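Local coordinates for protein Ulp1-like SUMO protease (Chaetomium thermophilum, PDB 6DG4) that probably removes SUMO from modified proteins, acting as a cysteine protease of the peptidase C48 (Ulp1-like) family through the C-terminal catalytic domain described here, at residues Ala32-Lys37 with Gly41-Arg46; Arg46-Glu51 with Asn61-Ile66; Asn198-Gly203 with Leu230-Ile235; Ala236-Asn241 with Gly246-Asp251. One frame throughout, in Å; residues are numbered along the deposited sequence. Where two conformers were deposited one is given.

Contact 1: residues Ala32-Lys37 with Gly41-Arg46; sequences ATELAK and GQPLVR
Leu35 and Ala36 both face Leu44 across the antiparallel hairpin of strands 36-37 and 43-44, the pattern of a classic beta bulge. The backbone bonds fit this: Leu35 N donates to Leu44 O at 2.9 Å, while Ala36 N reaches the same oxygen only in a weak bond. The return bond, Leu44 N to Ala36 O, is 2.8 Å and nearly straight (171°). Lys37 and Pro43 form a non-hydrogen-bonded pair, where Lys37 CA makes a CH···O contact of 3.4 Å with Gln42 O.

Ala36 CB and Leu44 CD1, 4.1 Å apart, are the apolar pair. Other van der Waals contacts are mixed: Leu35 CD1 comes to 3.6 Å from Arg46 N, and the extended Glu34 chain, CG opposite the backbone N (chi1 -177°), lays OE1 3.6 Å from Pro43 CB. Both leucines turn apolar ends to Phe49 and helix 228-241.

Waters add to the polar contacts: one accepts from Arg46 N and donates to Thr33 O, while another donates to Gly41 O and takes a weak bond from Lys37 NZ. The Arg46 guanidinium is engaged with Glu50. Cohesion between the arms of this surface hairpin therefore rests on main chain and water, with little apolar contact between them.

Contact 2: residues Arg46-Glu51 with Asn61-Ile66; sequences RRDFEE and NDNVII
Asp48 and Asn61 turn their polar ends together through quite different first torsions. Asp48 CG stands opposite its carbonyl carbon (chi1 -63°), which directs the carboxylate from helix 46-50 at the start of helix 62-80. Asn61 instead holds CG between its backbone N and carbonyl carbon (chi1 65°), and Asn63 adopts the same kind of rotamer as Asp48. Both amide nitrogens converge on a single oxygen. Asn61 ND2 donates to the anti lone pair of Asp48 OD1, at 2.9 Å; Asn63 ND2 donates to the same OD1 at 3.0 Å, from the syn side and tilted out of the carboxylate plane. OD1 lies close to the plane of each donating amide, yet the carboxylate is turned 55° from that of Asn61.

Two helix N-termini meet here, and two of the groups involved also take part in capping. Asn61 is the N-cap of helix 62-80, its OD1 accepting from Val64 N at 3.0 Å. Asp48 OD2 accepts from Val45 N, the bond from the third helical residue back to the N-cap nitrogen, one half of a capping box, which Val45 cannot return. Two bonds grip OD1 and a third holds OD2, fixing the rotation of a buried carboxylate; two helix starts nearby would probably favour its negative charge. A glycerol, probably from the crystallisation liquor, lies close to the Asn61 side chain and is hydrogen-bonded by Arg47 NH2.

Contact 3: residues Asn198-Gly203 with Leu230-Ile235; sequences NGWDCG and LQRQRI
Trp200 and Asp201 belong to the 3-10 turn that leads into helix 202-215, just before Cys202, whose place near the start of the helix, with its side chain against His137, is consistent with the cysteine nucleophile of this protease family. Arg232 reaches this turn from helix 228-241 with its chain extended from CG to NE. Its NH2 donates to Asp201 OD1 at 3.0 Å in a nearly straight salt bridge (167°), OD1 lying at the edge of the guanidinium and near its plane. The same NH2 makes a weak bond to Trp200 O at 3.2 Å, and it passes 3.5 Å from Trp200 CD1, the ring and guanidinium planes being 65° apart. A water donates to Asp201 OD1 at 2.7 Å and accepts from Arg232 NE at 2.8 Å. On the far oxygen, Asn198 ND2 donates to Asp201 OD2 at 3.1 Å. Were Asp201 an alanine, the buried Arg232 would probably lose its charge partner and Asn198 ND2 its acceptor on this side chain.

Arg232 NH1 binds the carbonyls of Ala58 and Leu53, so the guanidinium joins helix 228-241 and the loop holding those residues to the turn, while Cys202, just after the turn, touches Trp138 of strand 137-144.

Contact 4: residues Ala236-Asn241 with Gly246-Asp251; sequences AAVLLN and GDFTLD
Phe248 inserts its ring against one side of the last helix, 228-241, and this is the tight part of the contact. Its CG stands opposite the carbonyl carbon (chi1 -59°), which carries the ring toward Ala237, Val238 and Asn241. The far end of the ring meets a methyl, Phe248 CZ lying 3.6 Å from Ala237 CB. Nearer the backbone, Val238 CG2 sits 3.9 Å from Phe248 CG. At the ring edge, close to its plane, Asn241 ND2 is 3.8 Å from Phe248 CD2, the amide standing almost perpendicular to the ring at 87°. One ring face is covered from within its own loop, with Asp247 CB 4.2 Å above the centre of the Phe248 ring, and Trp19 of helix 17-27 also meets Phe248. Cutting Phe248 back to an alanine is likely to open a gap beside Ala237 and Val238 and to remove most of the contact between residues 246-251 and this part of the helix.

The looser side is polar. There a water donates to Asn241 OD1 at 2.7 Å and accepts from Asp247 N at 2.9 Å, bridging helix and loop where no direct hydrogen bond joins the two segments. Asn241 ND2, besides lying at the ring edge, donates to the carbonyls of Lys245 and Gly243. Gly246 and Asp247 are exposed, though Asp247 OD2 bonds Trp19 NE1.

Beyond the ring the chain bends through an ST turn, with Asp251 N donating to Thr249 OG1 at 3.2 Å. The arrangement is that of a C-terminal segment folded back on the helix before it, with an aromatic side chain packed on the helix's apolar side.

How the contacts relate
Contact 1 is a surface hairpin held mainly by backbone bonds and water, whereas contacts 3 and 4 are buried and contact 2, partly so, joins two helix starts by side-chain amides on a carboxylate. Helix 228-241 serves both contacts 3 and 4, but with different chemistry: its earlier half sends an arginine to a carboxylate, and its later half offers mostly small apolar groups to a ring. Contacts 1 and 2 share Arg46, since strand 43-44 runs straight into helix 46-50. Phe49 of that helix packs on Leu35 in contact 1 and, with CZ 3.6 Å from Leu240 CD2, on the helix of contact 4. Contact 2 touches contact 3 more lightly, Ile65 CD1 lying 4.0 Å from Gly203 CA.

Contact 1: residues Ala32-Lys37 with Gly41-Arg46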
loop_
_atom_site.group_PDB
_atom_site.type_symbol
_atom_site.label_atom_id
_atom_site.label_comp_id
_atom_site.label_asym_id
_atom_site.label_seq_id
_atom_site.Cartn_x
_atom_site.Cartn_y
_atom_site.Cartn_z
ATOM N N ALA A 32 3.124 -10.058 25.376
ATOM C CA ALA A 32 2.219 -8.984 25.755
ATOM C C ALA A 32 2.757 -7.593 25.443
ATOM O O ALA A 32 1.986 -6.626 25.495
ATOM C CB ALA A 32 1.906 -9.069 27.251
ATOM N N THR A 33 4.044 -7.457 25.128
ATOM C CA THR A 33 4.592 -6.140 24.842
ATOM C C THR A 33 3.936 -5.581 23.591
ATOM O O THR A 33 3.903 -6.241 22.548
ATOM C CB THR A 33 6.102 -6.227 24.612
ATOM O OG1 THR A 33 6.754 -6.606 25.825
ATOM C CG2 THR A 33 6.663 -4.882 24.142
ATOM N N GLU A 34 3.430 -4.358 23.691
ATOM C CA GLU A 34 2.995 -3.625 22.508
ATOM C C GLU A 34 4.246 -3.115 21.806
ATOM O O GLU A 34 4.814 -2.088 22.191
ATOM C CB GLU A 34 2.083 -2.471 22.888
ATOM C CG GLU A 34 1.572 -1.742 21.666
ATOM C CD GLU A 34 0.754 -0.522 22.001
ATOM O OE1 GLU A 34 -0.370 -0.688 22.516
ATOM O OE2 GLU A 34 1.239 0.603 21.743
ATOM N N LEU A 35 4.675 -3.835 20.765
ATOM C CA LEU A 35 5.931 -3.541 20.094
ATOM C C LEU A 35 5.840 -2.312 19.201
ATOM O O LEU A 35 6.862 -1.678 18.914
ATOM C CB LEU A 35 6.336 -4.735 19.232
ATOM C CG LEU A 35 6.557 -6.041 19.981
ATOM C CD1 LEU A 35 6.651 -7.188 19.006
ATOM C CD2 LEU A 35 7.812 -5.973 20.831
ATOM N N ALA A 36 4.641 -1.990 18.731
ATOM C CA ALA A 36 4.436 -0.897 17.795
ATOM C C ALA A 36 2.950 -0.587 17.788
ATOM O O ALA A 36 2.132 -1.373 18.274
ATOM C CB ALA A 36 4.918 -1.256 16.384
ATOM N N LYS A 37 2.611 0.576 17.248
ATOM C CA LYS A 37 1.217 0.965 17.080
ATOM C C LYS A 37 1.137 1.736 15.776
ATOM O O LYS A 37 1.837 2.740 15.607
ATOM C CB LYS A 37 0.717 1.816 18.246
ATOM C CG LYS A 37 -0.791 2.041 18.230
ATOM C CD LYS A 37 -1.266 2.693 19.526
ATOM C CE LYS A 37 -2.728 3.105 19.460
ATOM N NZ LYS A 37 -3.102 3.988 20.605
ATOM N N GLY A 41 -4.124 3.060 14.470
ATOM C CA GLY A 41 -4.400 2.890 15.883
ATOM C C GLY A 41 -4.248 1.473 16.372
ATOM O O GLY A 41 -4.652 1.165 17.502
ATOM N N GLN A 42 -3.657 0.605 15.565
ATOM C CA GLN A 42 -3.638 -0.817 15.830
ATOM C C GLN A 42 -2.360 -1.192 16.542
ATOM O O GLN A 42 -1.269 -1.005 15.972
ATOM C CB GLN A 42 -3.713 -1.553 14.501
ATOM C CG GLN A 42 -3.666 -3.038 14.627
ATOM C CD GLN A 42 -4.774 -3.565 15.504
ATOM O OE1 GLN A 42 -5.962 -3.333 15.236
ATOM N NE2 GLN A 42 -4.397 -4.268 16.575
ATOM N N PRO A 43 -2.419 -1.736 17.756
ATOM C CA PRO A 43 -1.204 -2.269 18.380
ATOM C C PRO A 43 -0.708 -3.497 17.633
ATOM O O PRO A 43 -1.495 -4.298 17.122
ATOM C CB PRO A 43 -1.658 -2.643 19.798
ATOM C CG PRO A 43 -2.929 -1.952 20.009
ATOM C CD PRO A 43 -3.571 -1.778 18.672
ATOM N N LEU A 44 0.616 -3.635 17.569
ATOM C CA LEU A 44 1.264 -4.826 17.042
ATOM C C LEU A 44 2.033 -5.518 18.157
ATOM O O LEU A 44 2.704 -4.865 18.965
ATOM C CB LEU A 44 2.236 -4.482 15.914
ATOM C CG LEU A 44 1.654 -3.702 14.735
ATOM C CD1 LEU A 44 2.747 -3.432 13.714
ATOM C CD2 LEU A 44 0.500 -4.459 14.080
ATOM N N VAL A 45 1.935 -6.841 18.190
ATOM C CA VAL A 45 2.552 -7.653 19.219
ATOM C C VAL A 45 3.358 -8.757 18.543
ATOM O O VAL A 45 3.386 -8.869 17.319
ATOM C CB VAL A 45 1.521 -8.240 20.205
ATOM C CG1 VAL A 45 0.833 -7.138 20.978
ATOM C CG2 VAL A 45 0.494 -9.091 19.460
ATOM N N ARG A 46 4.011 -9.574 19.368
ATOM C CA ARG A 46 4.866 -10.637 18.853
ATOM C C ARG A 46 4.185 -11.421 17.740
ATOM O O ARG A 46 4.795 -11.698 16.703
ATOM C CB ARG A 46 5.261 -11.568 19.998
ATOM C CG ARG A 46 5.974 -12.833 19.555
ATOM C CD ARG A 46 6.375 -13.677 20.748
ATOM N NE ARG A 46 6.981 -14.934 20.332
ATOM C CZ ARG A 46 7.930 -15.572 21.007
ATOM N NH1 ARG A 46 8.401 -15.074 22.145
ATOM N NH2 ARG A 46 8.416 -16.707 20.528
HETATM O O HOH W 1 4.807 -8.662 21.914
HETATM O O HOH W 2 -5.880 3.149 19.707
#

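Contact 2: residues Arg46-Glu51 with Asn61-Ile66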
loop_
_atom_site.group_PDB
_atom_site.type_symbol
_atom_site.label_atom_id
_atom_site.label_comp_id
_atom_site.label_asym_id
_atom_site.label_seq_id
_atom_site.Cartn_x
_atom_site.Cartn_y
_atom_site.Cartn_z
ATOM N N ARG A 46 4.011 -9.574 19.368
ATOM C CA ARG A 46 4.866 -10.637 18.853
ATOM C C ARG A 46 4.185 -11.421 17.740
ATOM O O ARG A 46 4.795 -11.698 16.703
ATOM C CB ARG A 46 5.261 -11.568 19.998
ATOM C CG ARG A 46 5.974 -12.833 19.555
ATOM C CD ARG A 46 6.375 -13.677 20.748
ATOM N NE ARG A 46 6.981 -14.934 20.332
ATOM C CZ ARG A 46 7.930 -15.572 21.007
ATOM N NH1 ARG A 46 8.401 -15.074 22.145
ATOM N NH2 ARG A 46 8.416 -16.707 20.528
ATOM N N ARG A 47 2.926 -11.806 17.938
ATOM C CA ARG A 47 2.255 -12.651 16.956
ATOM C C ARG A 47 2.255 -12.027 15.564
ATOM O O ARG A 47 2.425 -12.731 14.561
ATOM C CB ARG A 47 0.828 -12.918 17.409
ATOM C CG ARG A 47 0.064 -13.806 16.486
ATOM C CD ARG A 47 -1.293 -14.067 17.079
ATOM N NE ARG A 47 -2.082 -14.966 16.258
ATOM C CZ ARG A 47 -2.780 -14.579 15.202
ATOM N NH1 ARG A 47 -2.771 -13.306 14.843
ATOM N NH2 ARG A 47 -3.486 -15.463 14.511
ATOM N N ASP A 48 2.046 -10.713 15.474
ATOM C CA ASP A 48 2.018 -10.068 14.165
ATOM C C ASP A 48 3.332 -10.272 13.422
ATOM O O ASP A 48 3.341 -10.492 12.205
ATOM C CB ASP A 48 1.716 -8.581 14.332
ATOM C CG ASP A 48 0.350 -8.332 14.932
ATOM O OD1 ASP A 48 -0.662 -8.558 14.240
ATOM O OD2 ASP A 48 0.283 -7.927 16.105
ATOM N N PHE A 49 4.452 -10.202 14.141
ATOM C CA PHE A 49 5.766 -10.347 13.527
ATOM C C PHE A 49 6.127 -11.813 13.334
ATOM O O PHE A 49 6.528 -12.225 12.239
ATOM C CB PHE A 49 6.806 -9.640 14.407
ATOM C CG PHE A 49 6.635 -8.147 14.445
ATOM C CD1 PHE A 49 7.258 -7.344 13.503
ATOM C CD2 PHE A 49 5.825 -7.548 15.396
ATOM C CE1 PHE A 49 7.090 -5.979 13.520
ATOM C CE2 PHE A 49 5.647 -6.181 15.407
ATOM C CZ PHE A 49 6.281 -5.398 14.468
ATOM N N GLU A 50 5.977 -12.617 14.389
ATOM C CA GLU A 50 6.471 -13.986 14.367
ATOM C C GLU A 50 5.649 -14.870 13.440
ATOM O O GLU A 50 6.196 -15.758 12.777
ATOM C CB GLU A 50 6.452 -14.556 15.783
ATOM C CG GLU A 50 6.967 -15.971 15.882
ATOM C CD GLU A 50 6.996 -16.467 17.299
ATOM O OE1 GLU A 50 6.035 -16.178 18.050
ATOM O OE2 GLU A 50 7.989 -17.133 17.660
ATOM N N GLU A 51 4.334 -14.663 13.389
ATOM C CA GLU A 51 3.466 -15.553 12.638
ATOM C C GLU A 51 2.877 -14.931 11.385
ATOM O O GLU A 51 2.546 -15.669 10.453
ATOM C CB GLU A 51 2.315 -16.047 13.529
ATOM C CG GLU A 51 2.790 -16.853 14.734
ATOM C CD GLU A 51 1.652 -17.350 15.591
ATOM O OE1 GLU A 51 0.742 -18.000 15.047
ATOM O OE2 GLU A 51 1.659 -17.085 16.809
ATOM N N ASN A 61 -1.108 -10.443 7.686
ATOM C CA ASN A 61 -2.427 -10.076 8.182
ATOM C C ASN A 61 -2.759 -8.621 7.857
ATOM O O ASN A 61 -1.924 -7.854 7.371
ATOM C CB ASN A 61 -2.581 -10.370 9.684
ATOM C CG ASN A 61 -1.672 -9.527 10.583
ATOM O OD1 ASN A 61 -0.947 -8.649 10.130
ATOM N ND2 ASN A 61 -1.722 -9.811 11.880
ATOM N N ASP A 62 -4.019 -8.258 8.125
ATOM C CA ASP A 62 -4.479 -6.898 7.875
ATOM C C ASP A 62 -3.649 -5.887 8.655
ATOM O O ASP A 62 -3.302 -4.822 8.133
ATOM C CB ASP A 62 -5.950 -6.742 8.279
ATOM C CG ASP A 62 -6.891 -7.668 7.519
ATOM O OD1 ASP A 62 -6.454 -8.384 6.596
ATOM O OD2 ASP A 62 -8.089 -7.682 7.871
ATOM N N ASN A 63 -3.340 -6.195 9.919
ATOM C CA ASN A 63 -2.631 -5.246 10.768
ATOM C C ASN A 63 -1.349 -4.769 10.099
ATOM O O ASN A 63 -1.048 -3.571 10.075
ATOM C CB ASN A 63 -2.254 -5.896 12.103
ATOM C CG ASN A 63 -3.432 -6.120 13.018
ATOM O OD1 ASN A 63 -4.508 -5.554 12.831
ATOM N ND2 ASN A 63 -3.217 -6.928 14.055
ATOM N N VAL A 64 -0.568 -5.721 9.584
ATOM C CA VAL A 64 0.717 -5.408 8.974
ATOM C C VAL A 64 0.517 -4.685 7.649
ATOM O O VAL A 64 1.128 -3.640 7.395
ATOM C CB VAL A 64 1.532 -6.706 8.810
ATOM C CG1 VAL A 64 2.678 -6.507 7.842
ATOM C CG2 VAL A 64 2.041 -7.185 10.163
ATOM N N ILE A 65 -0.354 -5.224 6.791
ATOM C CA ILE A 65 -0.529 -4.679 5.445
ATOM C C ILE A 65 -1.048 -3.249 5.506
ATOM O O ILE A 65 -0.497 -2.341 4.870
ATOM C CB ILE A 65 -1.443 -5.588 4.602
ATOM C CG1 ILE A 65 -0.736 -6.917 4.319
ATOM C CG2 ILE A 65 -1.818 -4.895 3.301
ATOM C CD1 ILE A 65 -1.643 -8.014 3.823
ATOM N N ILE A 66 -2.122 -3.029 6.262
ATOM C CA ILE A 66 -2.683 -1.688 6.364
ATOM C C ILE A 66 -1.715 -0.763 7.087
ATOM O O ILE A 66 -1.549 0.402 6.708
ATOM C CB ILE A 66 -4.064 -1.741 7.044
ATOM C CG1 ILE A 66 -5.010 -2.682 6.281
ATOM C CG2 ILE A 66 -4.642 -0.337 7.186
ATOM C CD1 ILE A 66 -5.163 -2.390 4.809
#

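Contact 3: residues Asn198-Gly203 with Leu230-Ile235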
loop_
_atom_site.group_PDB
_atom_site.type_symbol
_atom_site.label_atom_id
_atom_site.label_comp_id
_atom_site.label_asym_id
_atom_site.label_seq_id
_atom_site.Cartn_x
_atom_site.Cartn_y
_atom_site.Cartn_z
ATOM N N ASN A 198 4.492 -17.633 -5.518
ATOM C CA ASN A 198 4.135 -18.103 -4.184
ATOM C C ASN A 198 2.893 -17.384 -3.667
ATOM O O ASN A 198 2.913 -16.162 -3.510
ATOM C CB ASN A 198 5.285 -17.784 -3.213
ATOM C CG ASN A 198 6.638 -18.327 -3.660
ATOM O OD1 ASN A 198 6.746 -19.433 -4.188
ATOM N ND2 ASN A 198 7.690 -17.548 -3.409
ATOM N N GLY A 199 1.838 -18.136 -3.340
ATOM C CA GLY A 199 0.627 -17.516 -2.814
ATOM C C GLY A 199 0.866 -16.664 -1.579
ATOM O O GLY A 199 0.270 -15.592 -1.427
ATOM N N TRP A 200 1.760 -17.118 -0.689
ATOM C CA TRP A 200 1.969 -16.426 0.578
ATOM C C TRP A 200 2.590 -15.051 0.388
ATOM O O TRP A 200 2.575 -14.246 1.324
ATOM C CB TRP A 200 2.873 -17.243 1.517
ATOM C CG TRP A 200 4.202 -17.611 0.897
ATOM C CD1 TRP A 200 5.203 -16.755 0.527
ATOM C CD2 TRP A 200 4.667 -18.929 0.566
ATOM N NE1 TRP A 200 6.257 -17.456 -0.010
ATOM C CE2 TRP A 200 5.952 -18.791 0.000
ATOM C CE3 TRP A 200 4.128 -20.212 0.703
ATOM C CZ2 TRP A 200 6.697 -19.881 -0.437
ATOM C CZ3 TRP A 200 4.877 -21.295 0.275
ATOM C CH2 TRP A 200 6.145 -21.121 -0.289
ATOM N N ASP A 201 3.147 -14.767 -0.785
ATOM C CA ASP A 201 3.851 -13.510 -0.976
ATOM C C ASP A 201 2.932 -12.365 -1.382
ATOM O O ASP A 201 3.395 -11.226 -1.439
ATOM C CB ASP A 201 4.984 -13.676 -1.999
ATOM C CG ASP A 201 6.273 -14.179 -1.369
ATOM O OD1 ASP A 201 6.521 -13.889 -0.183
ATOM O OD2 ASP A 201 7.048 -14.855 -2.071
ATOM N N CYS A 202 1.642 -12.622 -1.620
ATOM C CA CYS A 202 0.759 -11.585 -2.154
ATOM C C CYS A 202 0.754 -10.312 -1.308
ATOM O O CYS A 202 0.738 -9.203 -1.853
ATOM C CB CYS A 202 -0.666 -12.126 -2.311
ATOM S SG CYS A 202 -1.482 -12.672 -0.770
ATOM N N GLY A 203 0.719 -10.439 0.018
ATOM C CA GLY A 203 0.718 -9.249 0.849
ATOM C C GLY A 203 2.007 -8.461 0.744
ATOM O O GLY A 203 2.001 -7.229 0.839
ATOM N N LEU A 230 13.621 -11.012 2.510
ATOM C CA LEU A 230 14.282 -9.848 3.084
ATOM C C LEU A 230 13.315 -8.680 3.235
ATOM O O LEU A 230 13.354 -7.961 4.240
ATOM C CB LEU A 230 15.463 -9.473 2.200
ATOM C CG LEU A 230 16.136 -8.140 2.478
ATOM C CD1 LEU A 230 16.645 -8.075 3.908
ATOM C CD2 LEU A 230 17.263 -7.963 1.460
ATOM N N GLN A 231 12.440 -8.469 2.255
ATOM C CA GLN A 231 11.481 -7.375 2.357
ATOM C C GLN A 231 10.579 -7.532 3.574
ATOM O O GLN A 231 10.182 -6.530 4.177
ATOM C CB GLN A 231 10.655 -7.305 1.077
ATOM C CG GLN A 231 9.646 -6.168 1.012
ATOM C CD GLN A 231 10.250 -4.791 0.873
ATOM O OE1 GLN A 231 11.342 -4.504 1.368
ATOM N NE2 GLN A 231 9.515 -3.911 0.203
ATOM N N ARG A 232 10.250 -8.767 3.964
ATOM C CA ARG A 232 9.484 -8.963 5.191
ATOM C C ARG A 232 10.227 -8.400 6.396
ATOM O O ARG A 232 9.618 -7.781 7.275
ATOM C CB ARG A 232 9.183 -10.445 5.401
ATOM C CG ARG A 232 8.244 -11.025 4.368
ATOM C CD ARG A 232 8.331 -12.543 4.366
ATOM N NE ARG A 232 7.448 -13.119 3.357
ATOM C CZ ARG A 232 6.183 -13.460 3.574
ATOM N NH1 ARG A 232 5.639 -13.282 4.769
ATOM N NH2 ARG A 232 5.452 -13.955 2.584
ATOM N N GLN A 233 11.542 -8.635 6.468
ATOM C CA GLN A 233 12.334 -8.098 7.566
ATOM C C GLN A 233 12.356 -6.578 7.530
ATOM O O GLN A 233 12.301 -5.924 8.578
ATOM C CB GLN A 233 13.772 -8.599 7.483
ATOM C CG GLN A 233 13.959 -10.053 7.688
ATOM C CD GLN A 233 15.436 -10.382 7.753
ATOM O OE1 GLN A 233 15.958 -10.823 8.780
ATOM N NE2 GLN A 233 16.127 -10.134 6.659
ATOM N N ARG A 234 12.464 -6.002 6.329
ATOM C CA ARG A 234 12.491 -4.550 6.204
ATOM C C ARG A 234 11.157 -3.939 6.609
ATOM O O ARG A 234 11.124 -2.907 7.287
ATOM C CB ARG A 234 12.855 -4.159 4.773
ATOM C CG ARG A 234 14.268 -4.596 4.367
ATOM C CD ARG A 234 14.673 -4.044 2.995
ATOM N NE ARG A 234 14.621 -2.590 3.034
ATOM C CZ ARG A 234 15.532 -1.810 3.609
ATOM N NH1 ARG A 234 16.625 -2.315 4.171
ATOM N NH2 ARG A 234 15.340 -0.505 3.630
ATOM N N ILE A 235 10.046 -4.560 6.199
ATOM C CA ILE A 235 8.731 -4.086 6.619
ATOM C C ILE A 235 8.618 -4.139 8.133
ATOM O O ILE A 235 8.114 -3.205 8.769
ATOM C CB ILE A 235 7.625 -4.908 5.934
ATOM C CG1 ILE A 235 7.590 -4.618 4.431
ATOM C CG2 ILE A 235 6.256 -4.615 6.563
ATOM C CD1 ILE A 235 6.842 -5.680 3.643
HETATM O O HOH W 3 8.789 -14.343 1.168
#

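Contact 4: residues Ala236-Asn241 with Gly246-Asp251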
loop_
_atom_site.group_PDB
_atom_site.type_symbol
_atom_site.label_atom_id
_atom_site.label_comp_id
_atom_site.label_asym_id
_atom_site.label_seq_id
_atom_site.Cartn_x
_atom_site.Cartn_y
_atom_site.Cartn_z
ATOM N N ALA A 236 9.088 -5.233 8.738
ATOM C CA ALA A 236 9.061 -5.348 10.192
ATOM C C ALA A 236 9.838 -4.210 10.842
ATOM O O ALA A 236 9.371 -3.592 11.806
ATOM C CB ALA A 236 9.634 -6.699 10.620
ATOM N N ALA A 237 11.037 -3.921 10.325
ATOM C CA ALA A 237 11.840 -2.831 10.870
ATOM C C ALA A 237 11.123 -1.490 10.747
ATOM O O ALA A 237 11.146 -0.678 11.681
ATOM C CB ALA A 237 13.199 -2.782 10.170
ATOM N N VAL A 238 10.500 -1.229 9.593
ATOM C CA VAL A 238 9.760 0.019 9.411
ATOM C C VAL A 238 8.642 0.135 10.441
ATOM O O VAL A 238 8.433 1.197 11.043
ATOM C CB VAL A 238 9.224 0.122 7.971
ATOM C CG1 VAL A 238 8.235 1.274 7.848
ATOM C CG2 VAL A 238 10.370 0.306 6.986
ATOM N N LEU A 239 7.902 -0.953 10.663
ATOM C CA LEU A 239 6.826 -0.910 11.647
ATOM C C LEU A 239 7.373 -0.643 13.047
ATOM O O LEU A 239 6.828 0.186 13.785
ATOM C CB LEU A 239 6.016 -2.207 11.606
ATOM C CG LEU A 239 5.245 -2.462 10.309
ATOM C CD1 LEU A 239 4.679 -3.865 10.277
ATOM C CD2 LEU A 239 4.125 -1.443 10.094
ATOM N N LEU A 240 8.471 -1.309 13.420
ATOM C CA LEU A 240 9.064 -1.081 14.735
ATOM C C LEU A 240 9.606 0.336 14.864
ATOM O O LEU A 240 9.590 0.912 15.958
ATOM C CB LEU A 240 10.189 -2.085 14.980
ATOM C CG LEU A 240 9.756 -3.545 15.079
ATOM C CD1 LEU A 240 10.959 -4.462 15.122
ATOM C CD2 LEU A 240 8.874 -3.756 16.298
ATOM N N ASN A 241 10.092 0.900 13.754
ATOM C CA ASN A 241 10.649 2.246 13.720
ATOM C C ASN A 241 9.579 3.322 13.804
ATOM O O ASN A 241 9.903 4.485 14.067
ATOM C CB ASN A 241 11.408 2.403 12.394
ATOM C CG ASN A 241 12.181 3.698 12.300
ATOM O OD1 ASN A 241 13.104 3.953 13.077
ATOM N ND2 ASN A 241 11.843 4.503 11.307
ATOM N N GLY A 246 13.662 8.634 9.452
ATOM C CA GLY A 246 14.930 8.303 10.077
ATOM C C GLY A 246 15.703 7.356 9.188
ATOM O O GLY A 246 15.922 7.630 8.005
ATOM N N ASP A 247 16.103 6.208 9.743
ATOM C CA ASP A 247 16.870 5.255 8.956
ATOM C C ASP A 247 16.096 4.791 7.732
ATOM O O ASP A 247 16.704 4.383 6.738
ATOM C CB ASP A 247 17.223 4.023 9.787
ATOM C CG ASP A 247 18.302 4.281 10.805
ATOM O OD1 ASP A 247 18.649 5.446 11.089
ATOM O OD2 ASP A 247 18.817 3.275 11.319
ATOM N N PHE A 248 14.765 4.832 7.789
ATOM C CA PHE A 248 13.925 4.280 6.731
ATOM C C PHE A 248 13.188 5.351 5.940
ATOM O O PHE A 248 12.197 5.051 5.272
ATOM C CB PHE A 248 12.984 3.212 7.298
ATOM C CG PHE A 248 13.724 2.079 7.950
ATOM C CD1 PHE A 248 14.620 1.325 7.215
ATOM C CD2 PHE A 248 13.575 1.800 9.294
ATOM C CE1 PHE A 248 15.338 0.304 7.799
ATOM C CE2 PHE A 248 14.293 0.774 9.882
ATOM C CZ PHE A 248 15.175 0.033 9.136
ATOM N N THR A 249 13.670 6.588 5.962
ATOM C CA THR A 249 13.124 7.568 5.042
ATOM C C THR A 249 13.245 7.058 3.607
ATOM O O THR A 249 14.186 6.341 3.250
ATOM C CB THR A 249 13.823 8.917 5.189
ATOM O OG1 THR A 249 13.196 9.854 4.305
ATOM C CG2 THR A 249 15.306 8.818 4.860
ATOM N N LEU A 250 12.257 7.414 2.793
ATOM C CA LEU A 250 12.253 7.087 1.374
ATOM C C LEU A 250 12.835 8.217 0.525
ATOM O O LEU A 250 12.734 8.164 -0.704
ATOM C CB LEU A 250 10.831 6.712 0.930
ATOM C CG LEU A 250 10.245 5.450 1.587
ATOM C CD1 LEU A 250 8.736 5.351 1.378
ATOM C CD2 LEU A 250 10.924 4.176 1.082
ATOM N N ASP A 251 13.481 9.209 1.157
ATOM C CA ASP A 251 13.972 10.387 0.446
ATOM C C ASP A 251 14.887 10.036 -0.726
ATOM O O ASP A 251 14.851 10.701 -1.766
ATOM C CB ASP A 251 14.737 11.305 1.404
ATOM C CG ASP A 251 13.829 12.163 2.275
ATOM O OD1 ASP A 251 12.586 12.160 2.106
ATOM O OD2 ASP A 251 14.389 12.856 3.150
HETATM O O HOH W 4 15.249 5.546 12.462
#